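Local coordinates for ABC transporter, substrate binding protein (Aeropyrum pernix, PDB 3EAF) that probably captures a solute outside the cell and hands it to the membrane components of an ABC transporter, and carries a bound magnesium ion, at residues K90-V95 and L112-N117; L179-T184 and G206-S211; I191-L196 and A220-D225. All blocks are in the same frame, centred on the assembly; numbering follows the deposited sequence.

Contact 1 (K90-V95 and L112-N117); sequences KLSDQV and LVKPFN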
ATOM      1  N   LYS A  90      11.992   2.083 -10.706  1.00 12.69           N
ATOM      2  CA  LYS A  90      13.338   2.255 -11.244  1.00 13.55           C
ATOM      3  C   LYS A  90      14.136   0.952 -11.183  1.00 13.78           C
ATOM      4  O   LYS A  90      14.852   0.613 -12.132  1.00 13.72           O
ATOM      5  CB  LYS A  90      14.068   3.377 -10.492  1.00 14.24           C
ATOM      6  CG  LYS A  90      15.543   3.600 -10.880  1.00 16.08           C
ATOM      7  CD  LYS A  90      15.690   4.367 -12.195  1.00 18.67           C
ATOM      8  CE  LYS A  90      17.143   4.840 -12.416  1.00 18.88           C
ATOM      9  NZ  LYS A  90      17.454   6.142 -11.723  1.00 20.90           N
ATOM     10  N   LEU A  91      13.988   0.218 -10.081  1.00 13.75           N
ATOM     11  CA  LEU A  91      14.747  -1.017  -9.869  1.00 13.88           C
ATOM     12  C   LEU A  91      14.124  -2.266 -10.485  1.00 14.14           C
ATOM     13  O   LEU A  91      14.780  -3.304 -10.557  1.00 14.35           O
ATOM     14  CB  LEU A  91      14.973  -1.250  -8.378  1.00 13.52           C
ATOM     15  CG  LEU A  91      15.917  -0.276  -7.667  1.00 14.05           C
ATOM     16  CD1 LEU A  91      15.723  -0.374  -6.162  1.00 14.50           C
ATOM     17  CD2 LEU A  91      17.375  -0.535  -8.055  1.00 14.98           C
ATOM     18  N   SER A  92      12.873  -2.175 -10.931  1.00 13.91           N
ATOM     19  CA  SER A  92      12.132  -3.369 -11.345  1.00 14.19           C
ATOM     20  C   SER A  92      12.837  -4.227 -12.415  1.00 14.69           C
ATOM     21  O   SER A  92      12.809  -5.458 -12.336  1.00 14.67           O
ATOM     22  CB  SER A  92      10.701  -3.010 -11.766  1.00 13.88           C
ATOM     23  OG  SER A  92      10.699  -2.013 -12.773  1.00 13.12           O
ATOM     24  N   ASP A  93      13.464  -3.583 -13.404  1.00 15.06           N
ATOM     25  CA  ASP A  93      14.157  -4.311 -14.474  1.00 15.49           C
ATOM     26  C   ASP A  93      15.445  -4.945 -13.946  1.00 15.74           C
ATOM     27  O   ASP A  93      15.803  -6.059 -14.340  1.00 15.42           O
ATOM     28  CB  ASP A  93      14.476  -3.396 -15.670  1.00 15.64           C
ATOM     29  CG  ASP A  93      13.279  -3.179 -16.608  1.00 16.62           C
ATOM     30  OD1 ASP A  93      12.309  -3.970 -16.586  1.00 17.31           O
ATOM     31  OD2 ASP A  93      13.319  -2.206 -17.392  1.00 17.24           O
ATOM     32  N   GLN A  94      16.120  -4.230 -13.046  1.00 15.94           N
ATOM     33  CA  GLN A  94      17.336  -4.720 -12.404  1.00 16.59           C
ATOM     34  C   GLN A  94      17.078  -5.940 -11.493  1.00 16.43           C
ATOM     35  O   GLN A  94      17.845  -6.904 -11.524  1.00 16.32           O
ATOM     36  CB  GLN A  94      18.039  -3.591 -11.634  1.00 16.82           C
ATOM     37  CG  GLN A  94      19.484  -3.914 -11.212  1.00 18.51           C
ATOM     38  CD  GLN A  94      20.392  -4.237 -12.393  1.00 20.23           C
ATOM     39  OE1 GLN A  94      20.444  -3.493 -13.374  1.00 21.13           O
ATOM     40  NE2 GLN A  94      21.115  -5.352 -12.301  1.00 20.09           N
ATOM     41  N   VAL A  95      16.002  -5.901 -10.703  1.00 16.05           N
ATOM     42  CA  VAL A  95      15.664  -7.036  -9.820  1.00 15.97           C
ATOM     43  C   VAL A  95      15.284  -8.298 -10.613  1.00 15.82           C
ATOM     44  O   VAL A  95      15.467  -9.418 -10.136  1.00 15.60           O
ATOM     45  CB  VAL A  95      14.584  -6.690  -8.741  1.00 15.88           C
ATOM     46  CG1 VAL A  95      14.974  -5.428  -7.969  1.00 16.47           C
ATOM     47  CG2 VAL A  95      13.201  -6.538  -9.346  1.00 16.14           C
ATOM     48  N   LEU A 112       3.105  -4.650 -12.255  1.00 12.62           N
ATOM     49  CA  LEU A 112       2.367  -5.887 -12.532  1.00 12.49           C
ATOM     50  C   LEU A 112       2.985  -6.771 -13.613  1.00 12.83           C
ATOM     51  O   LEU A 112       2.858  -7.992 -13.553  1.00 13.43           O
ATOM     52  CB  LEU A 112       0.897  -5.575 -12.866  1.00 12.49           C
ATOM     53  CG  LEU A 112       0.062  -4.905 -11.766  1.00 11.99           C
ATOM     54  CD1 LEU A 112      -1.254  -4.388 -12.305  1.00 11.51           C
ATOM     55  CD2 LEU A 112      -0.173  -5.840 -10.587  1.00 12.43           C
ATOM     56  N   VAL A 113       3.658  -6.151 -14.585  1.00 12.51           N
ATOM     57  CA  VAL A 113       4.272  -6.873 -15.702  1.00 12.44           C
ATOM     58  C   VAL A 113       5.765  -7.172 -15.475  1.00 12.48           C
ATOM     59  O   VAL A 113       6.432  -7.756 -16.340  1.00 12.26           O
ATOM     60  CB  VAL A 113       4.085  -6.120 -17.054  1.00 12.54           C
ATOM     61  CG1 VAL A 113       2.625  -6.111 -17.458  1.00 11.99           C
ATOM     62  CG2 VAL A 113       4.649  -4.693 -16.978  1.00 12.70           C
ATOM     63  N   LYS A 114       6.273  -6.780 -14.307  1.00 12.12           N
ATOM     64  CA  LYS A 114       7.680  -6.998 -13.965  1.00 12.30           C
ATOM     65  C   LYS A 114       7.790  -8.315 -13.203  1.00 12.11           C
ATOM     66  O   LYS A 114       7.147  -8.481 -12.171  1.00 12.22           O
ATOM     67  CB  LYS A 114       8.231  -5.829 -13.138  1.00 12.29           C
ATOM     68  CG  LYS A 114       8.059  -4.446 -13.777  1.00 12.77           C
ATOM     69  CD  LYS A 114       8.915  -4.295 -15.024  1.00 13.38           C
ATOM     70  CE  LYS A 114       8.828  -2.886 -15.589  1.00 14.00           C
ATOM     71  NZ  LYS A 114       9.420  -2.800 -16.954  1.00 14.12           N
ATOM     72  N   PRO A 115       8.583  -9.268 -13.728  1.00 12.11           N
ATOM     73  CA  PRO A 115       8.515 -10.653 -13.243  1.00 12.20           C
ATOM     74  C   PRO A 115       8.817 -10.878 -11.756  1.00 11.63           C
ATOM     75  O   PRO A 115       8.316 -11.833 -11.190  1.00 12.03           O
ATOM     76  CB  PRO A 115       9.542 -11.387 -14.119  1.00 12.12           C
ATOM     77  CG  PRO A 115       9.660 -10.524 -15.359  1.00 12.80           C
ATOM     78  CD  PRO A 115       9.570  -9.123 -14.814  1.00 12.15           C
ATOM     79  N   PHE A 116       9.624 -10.028 -11.129  1.00 11.52           N
ATOM     80  CA  PHE A 116      10.020 -10.272  -9.737  1.00 11.31           C
ATOM     81  C   PHE A 116       9.347  -9.359  -8.715  1.00 11.18           C
ATOM     82  O   PHE A 116       9.653  -9.440  -7.524  1.00 11.07           O
ATOM     83  CB  PHE A 116      11.551 -10.262  -9.585  1.00 11.25           C
ATOM     84  CG  PHE A 116      12.196 -11.552 -10.006  1.00 11.28           C
ATOM     85  CD1 PHE A 116      12.544 -12.514  -9.056  1.00 11.60           C
ATOM     86  CD2 PHE A 116      12.417 -11.831 -11.358  1.00 11.64           C
ATOM     87  CE1 PHE A 116      13.131 -13.725  -9.444  1.00 11.60           C
ATOM     88  CE2 PHE A 116      13.008 -13.037 -11.757  1.00 12.23           C
ATOM     89  CZ  PHE A 116      13.360 -13.989 -10.792  1.00 11.08           C
ATOM     90  N   ASN A 117       8.414  -8.519  -9.176  1.00 10.83           N
ATOM     91  CA  ASN A 117       7.690  -7.611  -8.288  1.00 10.43           C
ATOM     92  C   ASN A 117       6.304  -8.119  -7.892  1.00 10.24           C
ATOM     93  O   ASN A 117       5.507  -8.524  -8.748  1.00 10.67           O
ATOM     94  CB  ASN A 117       7.596  -6.209  -8.897  1.00 10.20           C
ATOM     95  CG  ASN A 117       8.951  -5.515  -8.973  1.00 10.08           C
ATOM     96  OD1 ASN A 117       9.353  -4.792  -8.052  1.00 10.86           O
ATOM     97  ND2 ASN A 117       9.669  -5.752 -10.054  1.00  6.99           N
TER
HETATM   98  O   HOH W   1      10.839  -7.388 -11.694  1.00 11.45           O
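Ser92 and Asp93 of helix 85-98 meet the side chain of Lys114, which lies against the helix and ends in a salt bridge. Lys114 sets off with CG anti to its own carbonyl carbon (chi1 -55°), bends once at chi2 (-68°) and then runs straight, so that its methylenes cover Ser92 before the amine arrives at Asp93. Ser92 CB packs on Lys114 CG at 3.6 Å, and Ser92 OG sits 3.5 Å from Lys114 CE; the hydroxyl itself is bonded back to the carbonyl of Glu89, one turn earlier. Lys114 NZ meets Asp93 OD1 at 3.1 Å on the syn side of the carboxylate, 33° out of its plane, which makes this an oblique ion pair at the exposed margin of an otherwise buried contact. Deeper in, Asn117 ND2 lies 3.4 Å from Ser92 CB and 3.7 Å from Val95 CG2, the side chains of Asn117 and Val95 crossing at about a right angle. The Phe116 ring is brushed over one face by Val95 O, 3.9 Å from CG, while Val95 CG2 touches Phe116 CB. A water joins the backbones: it donates to Ser92 O at 2.8 Å and accepts from Phe116 N, within a type I turn from Lys114 to Asn117. Helix 85-98 also rests against helix 61-74, where Tyr68 touches Leu91 and Val95. Strand 101-104 brings Tyr102 against Val95 and Asn117, and the turn delivers the chain into the short strand 117-118 at the edge of the six-stranded sheet.

Contact 2 (L179-T184 and G206-S211); sequences LPLRAT and GNTISS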
ATOM      1  N   LEU A 179      -1.140  19.392  -5.121  1.00 10.51           N
ATOM      2  CA  LEU A 179      -0.887  19.368  -3.686  1.00  9.83           C
ATOM      3  C   LEU A 179       0.448  18.671  -3.425  1.00  9.08           C
ATOM      4  O   LEU A 179       0.588  17.482  -3.722  1.00  8.21           O
ATOM      5  CB  LEU A 179      -2.021  18.659  -2.938  1.00  9.68           C
ATOM      6  CG  LEU A 179      -1.869  18.557  -1.416  1.00 10.27           C
ATOM      7  CD1 LEU A 179      -2.137  19.895  -0.738  1.00  9.24           C
ATOM      8  CD2 LEU A 179      -2.796  17.473  -0.875  1.00 10.43           C
ATOM      9  N   PRO A 180       1.436  19.411  -2.890  1.00  8.90           N
ATOM     10  CA  PRO A 180       2.751  18.823  -2.653  1.00  9.04           C
ATOM     11  C   PRO A 180       2.705  17.668  -1.656  1.00  8.99           C
ATOM     12  O   PRO A 180       1.890  17.679  -0.729  1.00  8.72           O
ATOM     13  CB  PRO A 180       3.558  19.992  -2.073  1.00  9.01           C
ATOM     14  CG  PRO A 180       2.851  21.222  -2.580  1.00  9.38           C
ATOM     15  CD  PRO A 180       1.403  20.832  -2.497  1.00  9.23           C
ATOM     16  N   LEU A 181       3.577  16.680  -1.850  1.00  9.38           N
ATOM     17  CA  LEU A 181       3.741  15.597  -0.873  1.00  9.31           C
ATOM     18  C   LEU A 181       4.118  16.150   0.505  1.00  9.45           C
ATOM     19  O   LEU A 181       3.694  15.617   1.539  1.00  9.44           O
ATOM     20  CB  LEU A 181       4.799  14.597  -1.356  1.00  9.51           C
ATOM     21  CG  LEU A 181       5.074  13.334  -0.524  1.00 10.15           C
ATOM     22  CD1 LEU A 181       3.939  12.307  -0.673  1.00  9.93           C
ATOM     23  CD2 LEU A 181       6.421  12.723  -0.918  1.00  8.64           C
ATOM     24  N   ARG A 182       4.907  17.223   0.509  1.00  9.46           N
ATOM     25  CA  ARG A 182       5.334  17.886   1.743  1.00  9.51           C
ATOM     26  C   ARG A 182       4.512  19.152   1.998  1.00  9.53           C
ATOM     27  O   ARG A 182       5.025  20.139   2.526  1.00  9.35           O
ATOM     28  CB  ARG A 182       6.822  18.243   1.674  1.00  9.51           C
ATOM     29  CG  ARG A 182       7.771  17.076   1.467  1.00  9.59           C
ATOM     30  CD  ARG A 182       9.095  17.581   0.887  1.00  9.77           C
ATOM     31  NE  ARG A 182       9.997  16.491   0.511  1.00 10.83           N
ATOM     32  CZ  ARG A 182       9.971  15.847  -0.654  1.00 11.04           C
ATOM     33  NH1 ARG A 182       9.078  16.158  -1.587  1.00 10.78           N
ATOM     34  NH2 ARG A 182      10.841  14.874  -0.885  1.00 12.97           N
ATOM     35  N   ALA A 183       3.233  19.104   1.633  1.00  9.86           N
ATOM     36  CA  ALA A 183       2.323  20.239   1.751  1.00 10.09           C
ATOM     37  C   ALA A 183       2.331  20.902   3.126  1.00 10.58           C
ATOM     38  O   ALA A 183       2.271  20.228   4.151  1.00 10.49           O
ATOM     39  CB  ALA A 183       0.901  19.804   1.401  1.00 10.03           C
ATOM     40  N   THR A 184       2.395  22.229   3.128  1.00 11.22           N
ATOM     41  CA  THR A 184       2.140  23.017   4.329  1.00 11.75           C
ATOM     42  C   THR A 184       0.631  23.220   4.472  1.00 12.23           C
ATOM     43  O   THR A 184      -0.135  22.909   3.553  1.00 11.85           O
ATOM     44  CB  THR A 184       2.812  24.402   4.245  1.00 11.91           C
ATOM     45  OG1 THR A 184       2.243  25.141   3.157  1.00 12.45           O
ATOM     46  CG2 THR A 184       4.325  24.273   4.028  1.00 11.37           C
ATOM     47  N   GLY A 206      -4.101  11.818  -3.731  1.00  8.81           N
ATOM     48  CA  GLY A 206      -3.139  10.754  -4.002  1.00  8.32           C
ATOM     49  C   GLY A 206      -1.876  10.732  -3.154  1.00  8.15           C
ATOM     50  O   GLY A 206      -0.976   9.943  -3.425  1.00  8.04           O
ATOM     51  N   ASN A 207      -1.829  11.562  -2.109  1.00  7.86           N
ATOM     52  CA  ASN A 207      -0.646  11.685  -1.248  1.00  7.83           C
ATOM     53  C   ASN A 207      -0.788  10.903   0.072  1.00  7.70           C
ATOM     54  O   ASN A 207      -1.815  10.261   0.312  1.00  7.98           O
ATOM     55  CB  ASN A 207      -0.366  13.164  -0.928  1.00  7.67           C
ATOM     56  CG  ASN A 207      -0.051  14.000  -2.161  1.00  8.11           C
ATOM     57  OD1 ASN A 207       0.101  13.483  -3.271  1.00  8.82           O
ATOM     58  ND2 ASN A 207       0.055  15.310  -1.962  1.00  7.15           N
ATOM     59  N   THR A 208       0.238  10.974   0.923  1.00  7.48           N
ATOM     60  CA  THR A 208       0.210  10.314   2.230  1.00  7.60           C
ATOM     61  C   THR A 208      -0.648  11.095   3.228  1.00  7.67           C
ATOM     62  O   THR A 208      -1.049  12.231   2.955  1.00  7.59           O
ATOM     63  CB  THR A 208       1.634  10.095   2.815  1.00  7.67           C
ATOM     64  OG1 THR A 208       2.207  11.357   3.178  1.00  7.73           O
ATOM     65  CG2 THR A 208       2.542   9.394   1.804  1.00  6.70           C
ATOM     66  N   ILE A 209      -0.897  10.485   4.387  1.00  7.53           N
ATOM     67  CA  ILE A 209      -1.826  11.008   5.393  1.00  7.87           C
ATOM     68  C   ILE A 209      -1.582  12.462   5.820  1.00  8.35           C
ATOM     69  O   ILE A 209      -2.530  13.162   6.160  1.00  8.44           O
ATOM     70  CB  ILE A 209      -1.914  10.062   6.648  1.00  7.87           C
ATOM     71  CG1 ILE A 209      -3.076  10.467   7.565  1.00  7.43           C
ATOM     72  CG2 ILE A 209      -0.564   9.981   7.390  1.00  7.31           C
ATOM     73  CD1 ILE A 209      -3.435   9.441   8.638  1.00  8.08           C
ATOM     74  N   SER A 210      -0.326  12.912   5.804  1.00  8.95           N
ATOM     75  CA  SER A 210       0.012  14.270   6.247  1.00  9.50           C
ATOM     76  C   SER A 210      -0.672  15.343   5.408  1.00  9.37           C
ATOM     77  O   SER A 210      -1.365  16.199   5.944  1.00  9.84           O
ATOM     78  CB  SER A 210       1.532  14.486   6.251  1.00  9.58           C
ATOM     79  OG  SER A 210       2.141  13.617   7.190  1.00 11.98           O
ATOM     80  N   SER A 211      -0.481  15.301   4.097  1.00  9.37           N
ATOM     81  CA  SER A 211      -1.118  16.291   3.230  1.00  9.64           C
ATOM     82  C   SER A 211      -2.609  16.016   3.005  1.00  9.61           C
ATOM     83  O   SER A 211      -3.392  16.959   2.905  1.00  9.74           O
ATOM     84  CB  SER A 211      -0.369  16.438   1.902  1.00  9.52           C
ATOM     85  OG  SER A 211      -0.297  15.209   1.214  1.00  9.94           O
TER
HETATM   86  O   HOH W   2       1.818  13.797   2.043  1.00 14.24           O
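Leu179 opens the contact with both its carbonyl and its side chain, and Asn207 answers both. Asn207 ND2 donates to Leu179 O at 2.8 Å with an N-H...O angle of 161°; the acceptor lies in the amide plane, but the donor approaches from above the carbonyl plane, 56° out of it. The leucine side chain leaves with CG anti to the backbone N (chi1 180°), which lays CD2 beside the same amide nitrogen and 3.8 Å from Ser211 CB. The second hydrogen of that amide goes to Ser211 OG at 3.2 Å, again in the amide plane, while Asn207 OD1 is taken by Ser155 OG and the backbone N of Asp149. Bonds at both ends thus fix the rotation of this buried amide. Pro180, its CB directed away from the helix start, presents its carbonyl, with O 3.7 Å from Ser211 CB. Leu181 sends CD1 to Thr208 CG2 at 4.1 Å, and its backbone O receives a hydrogen bond from a water. The same water donates to Thr208 OG1 and is bonded to Ser211 OG, each at 2.7 Å, so one molecule links the loop to the start of the helix; Thr208 OG1 also pairs with Asp19. Ala183 closes the type I turn begun at Pro180, its CB resting 3.6 Å from Ser211 CB. Thr184 then caps helix 185-196 with its side chain, while Thr208 occupies the N-cap position of helix 209-222 without a side-chain capping bond. Loops after the C-terminal ends of parallel strands, here 171-178 and 202-205, meeting beside a helix N-terminus are typical of the Rossmann-like lobes of periplasmic binding proteins, where the C-terminal edge of each lobe's sheet lines the cleft; this contact probably lies there too.

Contact 3 (I191-L196 and A220-D225); sequences IAREML and AKVGLD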
ATOM      1  N   ILE A 191      -4.990  25.044  -2.241  1.00 13.04           N
ATOM      2  CA  ILE A 191      -5.587  24.012  -3.097  1.00 12.78           C
ATOM      3  C   ILE A 191      -7.085  23.892  -2.837  1.00 12.36           C
ATOM      4  O   ILE A 191      -7.862  23.791  -3.776  1.00 12.23           O
ATOM      5  CB  ILE A 191      -4.877  22.624  -2.939  1.00 12.49           C
ATOM      6  CG1 ILE A 191      -3.461  22.659  -3.524  1.00 13.29           C
ATOM      7  CG2 ILE A 191      -5.695  21.478  -3.568  1.00 12.49           C
ATOM      8  CD1 ILE A 191      -3.341  23.288  -4.917  1.00 13.06           C
ATOM      9  N   ALA A 192      -7.480  23.906  -1.566  1.00 12.24           N
ATOM     10  CA  ALA A 192      -8.898  23.841  -1.211  1.00 12.54           C
ATOM     11  C   ALA A 192      -9.675  25.015  -1.817  1.00 12.78           C
ATOM     12  O   ALA A 192     -10.781  24.835  -2.328  1.00 12.30           O
ATOM     13  CB  ALA A 192      -9.079  23.794   0.295  1.00 12.02           C
ATOM     14  N   ARG A 193      -9.083  26.208  -1.755  1.00 13.38           N
ATOM     15  CA  ARG A 193      -9.687  27.418  -2.333  1.00 14.41           C
ATOM     16  C   ARG A 193      -9.739  27.388  -3.866  1.00 14.56           C
ATOM     17  O   ARG A 193     -10.706  27.860  -4.461  1.00 14.32           O
ATOM     18  CB  ARG A 193      -8.980  28.685  -1.820  1.00 14.24           C
ATOM     19  CG  ARG A 193      -9.425  29.079  -0.417  1.00 14.36           C
ATOM     20  CD  ARG A 193      -8.864  30.414   0.041  1.00 15.71           C
ATOM     21  NE  ARG A 193      -9.427  30.813   1.335  1.00 19.37           N
ATOM     22  CZ  ARG A 193      -8.819  30.670   2.512  1.00 20.92           C
ATOM     23  NH1 ARG A 193      -9.433  31.070   3.621  1.00 21.58           N
ATOM     24  NH2 ARG A 193      -7.601  30.137   2.593  1.00 22.18           N
ATOM     25  N   GLU A 194      -8.709  26.819  -4.496  1.00 15.10           N
ATOM     26  CA  GLU A 194      -8.718  26.586  -5.947  1.00 16.05           C
ATOM     27  C   GLU A 194      -9.851  25.644  -6.357  1.00 16.22           C
ATOM     28  O   GLU A 194     -10.568  25.912  -7.317  1.00 16.10           O
ATOM     29  CB  GLU A 194      -7.392  25.993  -6.419  1.00 15.94           C
ATOM     30  CG  GLU A 194      -6.267  26.980  -6.575  1.00 16.53           C
ATOM     31  CD  GLU A 194      -4.950  26.307  -6.924  1.00 17.33           C
ATOM     32  OE1 GLU A 194      -4.956  25.112  -7.299  1.00 19.05           O
ATOM     33  OE2 GLU A 194      -3.901  26.978  -6.819  1.00 19.68           O
HETATM   34  N   MSE A 195     -10.002  24.542  -5.626  1.00 16.62           N
HETATM   35  CA  MSE A 195     -11.059  23.564  -5.905  1.00 17.66           C
HETATM   36  C   MSE A 195     -12.453  24.115  -5.635  1.00 16.88           C
HETATM   37  O   MSE A 195     -13.399  23.807  -6.359  1.00 16.85           O
HETATM   38  CB  MSE A 195     -10.840  22.278  -5.111  1.00 17.08           C
HETATM   39  CG  MSE A 195      -9.583  21.533  -5.510  1.00 17.97           C
HETATM   40 SE   MSE A 195      -9.421  19.798  -4.658  1.00 21.96          SE
HETATM   41  CE  MSE A 195      -9.699  20.355  -2.803  1.00 18.20           C
ATOM     42  N   LEU A 196     -12.564  24.941  -4.600  1.00 16.80           N
ATOM     43  CA  LEU A 196     -13.823  25.587  -4.240  1.00 17.01           C
ATOM     44  C   LEU A 196     -14.461  26.323  -5.425  1.00 17.07           C
ATOM     45  O   LEU A 196     -15.675  26.275  -5.605  1.00 17.06           O
ATOM     46  CB  LEU A 196     -13.611  26.527  -3.045  1.00 16.90           C
ATOM     47  CG  LEU A 196     -14.790  27.267  -2.408  1.00 17.14           C
ATOM     48  CD1 LEU A 196     -15.862  26.310  -1.899  1.00 17.46           C
ATOM     49  CD2 LEU A 196     -14.292  28.162  -1.290  1.00 17.04           C
ATOM     50  N   ALA A 220     -12.854  21.901   4.901  1.00 16.86           N
ATOM     51  CA  ALA A 220     -13.893  22.255   5.864  1.00 17.09           C
ATOM     52  C   ALA A 220     -13.758  23.703   6.339  1.00 17.30           C
ATOM     53  O   ALA A 220     -14.756  24.396   6.512  1.00 17.45           O
ATOM     54  CB  ALA A 220     -13.873  21.295   7.044  1.00 16.87           C
ATOM     55  N   LYS A 221     -12.519  24.150   6.540  1.00 17.33           N
ATOM     56  CA  LYS A 221     -12.245  25.504   7.003  1.00 17.55           C
ATOM     57  C   LYS A 221     -12.679  26.578   5.987  1.00 17.52           C
ATOM     58  O   LYS A 221     -13.200  27.629   6.381  1.00 17.54           O
ATOM     59  CB  LYS A 221     -10.759  25.659   7.338  1.00 17.65           C
ATOM     60  CG  LYS A 221     -10.378  26.999   7.964  1.00 18.56           C
ATOM     61  CD  LYS A 221      -8.872  27.175   7.956  1.00 20.37           C
ATOM     62  CE  LYS A 221      -8.448  28.559   8.433  1.00 22.73           C
ATOM     63  NZ  LYS A 221      -8.618  29.583   7.366  1.00 24.50           N
ATOM     64  N   VAL A 222     -12.470  26.306   4.697  1.00 17.15           N
ATOM     65  CA  VAL A 222     -12.757  27.286   3.637  1.00 17.15           C
ATOM     66  C   VAL A 222     -14.175  27.151   3.074  1.00 17.34           C
ATOM     67  O   VAL A 222     -14.622  27.991   2.284  1.00 17.39           O
ATOM     68  CB  VAL A 222     -11.705  27.252   2.479  1.00 17.07           C
ATOM     69  CG1 VAL A 222     -10.285  27.323   3.034  1.00 17.53           C
ATOM     70  CG2 VAL A 222     -11.886  26.018   1.588  1.00 16.62           C
ATOM     71  N   GLY A 223     -14.876  26.093   3.473  1.00 17.15           N
ATOM     72  CA  GLY A 223     -16.265  25.916   3.081  1.00 17.29           C
ATOM     73  C   GLY A 223     -16.505  25.090   1.833  1.00 17.27           C
ATOM     74  O   GLY A 223     -17.581  25.170   1.247  1.00 17.20           O
ATOM     75  N   LEU A 224     -15.516  24.298   1.422  1.00 17.54           N
ATOM     76  CA  LEU A 224     -15.733  23.312   0.359  1.00 18.00           C
ATOM     77  C   LEU A 224     -16.334  22.044   0.956  1.00 18.45           C
ATOM     78  O   LEU A 224     -15.625  21.217   1.546  1.00 18.78           O
ATOM     79  CB  LEU A 224     -14.444  23.004  -0.413  1.00 17.80           C
ATOM     80  CG  LEU A 224     -14.497  21.901  -1.485  1.00 17.55           C
ATOM     81  CD1 LEU A 224     -15.573  22.166  -2.534  1.00 16.92           C
ATOM     82  CD2 LEU A 224     -13.144  21.752  -2.140  1.00 17.71           C
ATOM     83  N   ASP A 225     -17.648  21.905   0.817  1.00 18.98           N
ATOM     84  CA  ASP A 225     -18.361  20.770   1.398  1.00 19.39           C
ATOM     85  C   ASP A 225     -18.504  19.611   0.419  1.00 18.89           C
ATOM     86  O   ASP A 225     -19.617  19.211   0.031  1.00 19.38           O
ATOM     87  CB  ASP A 225     -19.704  21.216   1.982  1.00 20.19           C
ATOM     88  CG  ASP A 225     -19.531  22.094   3.208  1.00 22.57           C
ATOM     89  OD1 ASP A 225     -18.594  21.834   3.999  1.00 26.64           O
ATOM     90  OD2 ASP A 225     -20.317  23.045   3.384  1.00 25.64           O
TER
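Extended from CG to NE, with CG anti to its carbonyl carbon (chi1 -79°), Arg193 lays its guanidinium along Val222, whose CG1 is likewise anti to its own carbonyl carbon (chi1 -50°) and stands over the centre of the guanidinium face. Val222 CG1 comes within 3.7 Å of Arg193 CZ, while the other methyl, CG2, packs on Ala192 CB at 3.8 Å. The valine is therefore a wedge with one branch against the guanidinium face and the other against helix 185-196, which here packs on the C-terminal end of helix 209-222 and the residues just after it. The two methyls of Leu196 part: CD2 approaches Val222 O at 3.6 Å, CD1 reaches Leu224 CB at 3.9 Å and also Gly223 O. Leu224 in turn drives CD2 in at about a right angle to the bent selenomethionine at position 195, meeting both CB and CE of Met195, the latter at 3.8 Å. Gly223, the first residue past helix 209-222, makes this return possible with a positive phi of 93°, where a CB would collide with the carbonyl O of Val222. An alanine in place of Val222 would lose both methyls, and is likely to leave the guanidinium of Arg193 without its support and a gap beside Ala192. At the solvent-exposed side Lys221 NZ lies 4.1 Å from Arg193 NH1, near the guanidinium plane; Glu189 forms long, weak ion pairs with both, which may soften the repulsion. No hydrogen bond crosses between the segments, so their association rests on apolar packing, bordered by an arginine whose flat face covers the valine.

How the contacts relate
Contacts 2 and 3 belong together: both draw on helix 209-222, the first at its beginning and the second at its end, and both pair it with the chain that forms or leads into helix 185-196. Their centres are 16 Å apart, and Leu179 CD1 touches Ile191 CG1 at 4.1 Å. Contact 1 lies in the other sheet's domain, about 27 Å from contact 2 and 40 Å from contact 3, centre to centre. Chemistry differs with place: buried contact 2 depends on amide, hydroxyl and water bonds; contact 1, also largely buried, combines a salt bridge at its exposed side, a bridging water and apolar packing; contact 3, the most peripheral, is apolar with like charges at its margin.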